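Long-range contact in LPXTG cell wall surface protein (Streptococcus gordonii, PDB 7AVH), which probably projects a ligand-binding tip away from the bacterial cell surface on a rod of tandem SHIRT repeats, as a length-variable adhesin: residues P84-A88 / I151-A156. Sequence-based numbering, arbitrary orientation. Where two conformers were deposited one is given.
Sequences PTYKA and INGADA
The backbone amide of Lys87 donates to Asp155 OD1 at 2.8 Å with an N-H...O angle of 160°, the nitrogen lying above the carboxylate plane. One residue on, Ala156 N returns a bond to Lys87 O at 2.9 Å, nearly in line with the carbonyl. This second bond opens the parallel pairing of strands 72-94 and 156-166 in the second SHIRT domain of this chain, while Asp155 OD1 takes the preceding strand amide from the loop, one step before the Ala88-Ala156 bridge. Asp155 CG stands beside its own backbone N (chi1 -67°), which brings OD1 alongside the strand, where it also meets the edge of the Tyr86 ring. Ring and carboxylate planes are 71° apart. One face of that ring lies over the peptide joining Gly153 and Ala154, with Tyr86 CE1 3.7 Å from Gly153 C. Ile151 adds an apolar contact, its CG2 sitting 3.7 Å from Tyr86 CD2. The turn beneath the ring passes through Gly153, whose positive phi suits glycine and whose amide bonds to Asp118. On the far side of the strand, 113-117 pairs antiparallel with it. At the bridge, Ala88 and Ala156 project to the same sheet face, their CB atoms 4.4 Å apart.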
ATOM      1  N   PRO A  84      -5.529  -0.800  -1.020  1.00 19.11           N
ATOM      2  CA  PRO A  84      -5.178  -1.526  -2.238  1.00 20.12           C
ATOM      3  C   PRO A  84      -4.317  -0.723  -3.218  1.00 16.07           C
ATOM      4  O   PRO A  84      -4.571   0.457  -3.413  1.00 18.31           O
ATOM      5  CB  PRO A  84      -6.537  -1.878  -2.865  1.00 23.53           C
ATOM      6  CG  PRO A  84      -7.357  -2.050  -1.603  1.00 24.65           C
ATOM      7  CD  PRO A  84      -6.986  -0.850  -0.769  1.00 22.58           C
ATOM      8  N   THR A  85      -3.265  -1.362  -3.679  1.00 16.38           N
ATOM      9  CA  THR A  85      -2.370  -0.775  -4.726  1.00 15.96           C
ATOM     10  C   THR A  85      -2.593  -1.469  -6.057  1.00 14.09           C
ATOM     11  O   THR A  85      -3.197  -2.515  -6.148  1.00 15.58           O
ATOM     12  CB  THR A  85      -0.907  -0.866  -4.293  1.00 15.65           C
ATOM     13  OG1 THR A  85      -0.589  -2.232  -4.029  1.00 20.62           O
ATOM     14  CG2 THR A  85      -0.654  -0.052  -3.031  1.00 20.78           C
ATOM     15  N   TYR A  86      -1.971  -0.904  -7.081  1.00 13.75           N
ATOM     16  CA  TYR A  86      -2.172  -1.330  -8.490  1.00 12.65           C
ATOM     17  C   TYR A  86      -0.803  -1.480  -9.144  1.00 12.40           C
ATOM     18  O   TYR A  86       0.222  -1.080  -8.582  1.00 15.57           O
ATOM     19  CB  TYR A  86      -3.094  -0.337  -9.162  1.00 12.91           C
ATOM     20  CG  TYR A  86      -4.466  -0.308  -8.539  1.00 13.88           C
ATOM     21  CD1 TYR A  86      -5.412  -1.254  -8.855  1.00 14.59           C
ATOM     22  CD2 TYR A  86      -4.792   0.577  -7.553  1.00 14.67           C
ATOM     23  CE1 TYR A  86      -6.644  -1.298  -8.252  1.00 17.43           C
ATOM     24  CE2 TYR A  86      -6.030   0.501  -6.871  1.00 16.63           C
ATOM     25  CZ  TYR A  86      -6.968  -0.420  -7.247  1.00 17.87           C
ATOM     26  OH  TYR A  86      -8.195  -0.520  -6.611  1.00 23.79           O
ATOM     27  N   LYS A  87      -0.871  -1.975 -10.376  1.00 12.07           N
ATOM     28  CA  LYS A  87       0.329  -2.199 -11.205  1.00 14.03           C
ATOM     29  C   LYS A  87       0.252  -1.328 -12.455  1.00 13.17           C
ATOM     30  O   LYS A  87      -0.792  -0.926 -12.895  1.00 13.99           O
ATOM     31  CB  LYS A  87       0.416  -3.680 -11.625  1.00 16.56           C
ATOM     32  CG  LYS A  87       0.561  -4.617 -10.447  1.00 18.67           C
ATOM     33  CD  LYS A  87       0.813  -6.060 -10.904  1.00 18.21           C
ATOM     34  CE  LYS A  87       0.891  -6.998  -9.716  1.00 24.21           C
ATOM     35  NZ  LYS A  87       0.997  -8.419 -10.122  1.00 28.44           N
ATOM     36  N   ALA A  88       1.433  -1.146 -13.027  1.00 12.30           N
ATOM     37  CA  ALA A  88       1.550  -0.626 -14.399  1.00 13.70           C
ATOM     38  C   ALA A  88       2.327  -1.612 -15.226  1.00 11.94           C
ATOM     39  O   ALA A  88       3.420  -1.977 -14.863  1.00 12.46           O
ATOM     40  CB  ALA A  88       2.234   0.713 -14.397  1.00 15.75           C
ATOM     41  N   ILE A 151      -3.487   6.464 -11.993  1.00 19.36           N
ATOM     42  CA  ILE A 151      -4.068   5.221 -11.451  1.00 20.69           C
ATOM     43  C   ILE A 151      -5.427   5.616 -10.869  1.00 19.87           C
ATOM     44  O   ILE A 151      -5.473   6.421  -9.905  1.00 24.86           O
ATOM     45  CB  ILE A 151      -3.129   4.591 -10.390  1.00 17.58           C
ATOM     46  CG1 ILE A 151      -1.776   4.189 -10.984  1.00 18.45           C
ATOM     47  CG2 ILE A 151      -3.806   3.415  -9.726  1.00 19.11           C
ATOM     48  CD1 ILE A 151      -1.818   3.149 -12.090  1.00 20.58           C
ATOM     49  N   ASN A 152      -6.525   5.144 -11.434  0.50 22.67           N
ATOM     50  CA  ASN A 152      -7.862   5.480 -10.881  0.50 26.45           C
ATOM     51  C   ASN A 152      -8.632   4.187 -10.691  0.50 21.65           C
ATOM     52  O   ASN A 152      -9.558   3.914 -11.474  0.50 29.55           O
ATOM     53  CB  ASN A 152      -8.592   6.482 -11.764  0.50 28.30           C
ATOM     54  CG  ASN A 152      -9.950   6.853 -11.217  0.50 33.24           C
ATOM     55  OD1 ASN A 152     -10.775   7.378 -11.953  0.50 46.27           O
ATOM     56  ND2 ASN A 152     -10.171   6.618  -9.932  0.50 35.70           N
ATOM     57  N   GLY A 153      -8.216   3.421  -9.683  1.00 22.20           N
ATOM     58  CA  GLY A 153      -8.935   2.221  -9.283  1.00 20.93           C
ATOM     59  C   GLY A 153      -8.763   1.039 -10.222  1.00 19.25           C
ATOM     60  O   GLY A 153      -9.642   0.174 -10.293  1.00 19.58           O
ATOM     61  N   ALA A 154      -7.661   1.020 -10.977  1.00 16.38           N
ATOM     62  CA  ALA A 154      -7.370  -0.109 -11.846  1.00 16.34           C
ATOM     63  C   ALA A 154      -5.893  -0.098 -12.226  1.00 12.93           C
ATOM     64  O   ALA A 154      -5.252   0.976 -12.270  1.00 15.51           O
ATOM     65  CB  ALA A 154      -8.242  -0.100 -13.123  1.00 18.74           C
ATOM     66  N   ASP A 155      -5.383  -1.245 -12.596  1.00 13.35           N
ATOM     67  CA  ASP A 155      -4.029  -1.324 -13.153  1.00 12.33           C
ATOM     68  C   ASP A 155      -3.954  -0.508 -14.482  1.00 12.69           C
ATOM     69  O   ASP A 155      -4.983  -0.387 -15.185  1.00 14.98           O
ATOM     70  CB  ASP A 155      -3.747  -2.784 -13.493  1.00 12.43           C
ATOM     71  CG  ASP A 155      -3.644  -3.720 -12.275  1.00 13.33           C
ATOM     72  OD1 ASP A 155      -3.303  -3.206 -11.168  1.00 14.24           O
ATOM     73  OD2 ASP A 155      -3.880  -4.975 -12.473  1.00 13.87           O
ATOM     74  N   ALA A 156      -2.783   0.084 -14.698  1.00 12.63           N
ATOM     75  CA  ALA A 156      -2.497   0.777 -15.958  1.00 13.84           C
ATOM     76  C   ALA A 156      -1.720  -0.116 -16.899  1.00 13.45           C
ATOM     77  O   ALA A 156      -1.038  -1.076 -16.481  1.00 15.64           O
ATOM     78  CB  ALA A 156      -1.709   2.042 -15.682  1.00 17.86           C
TER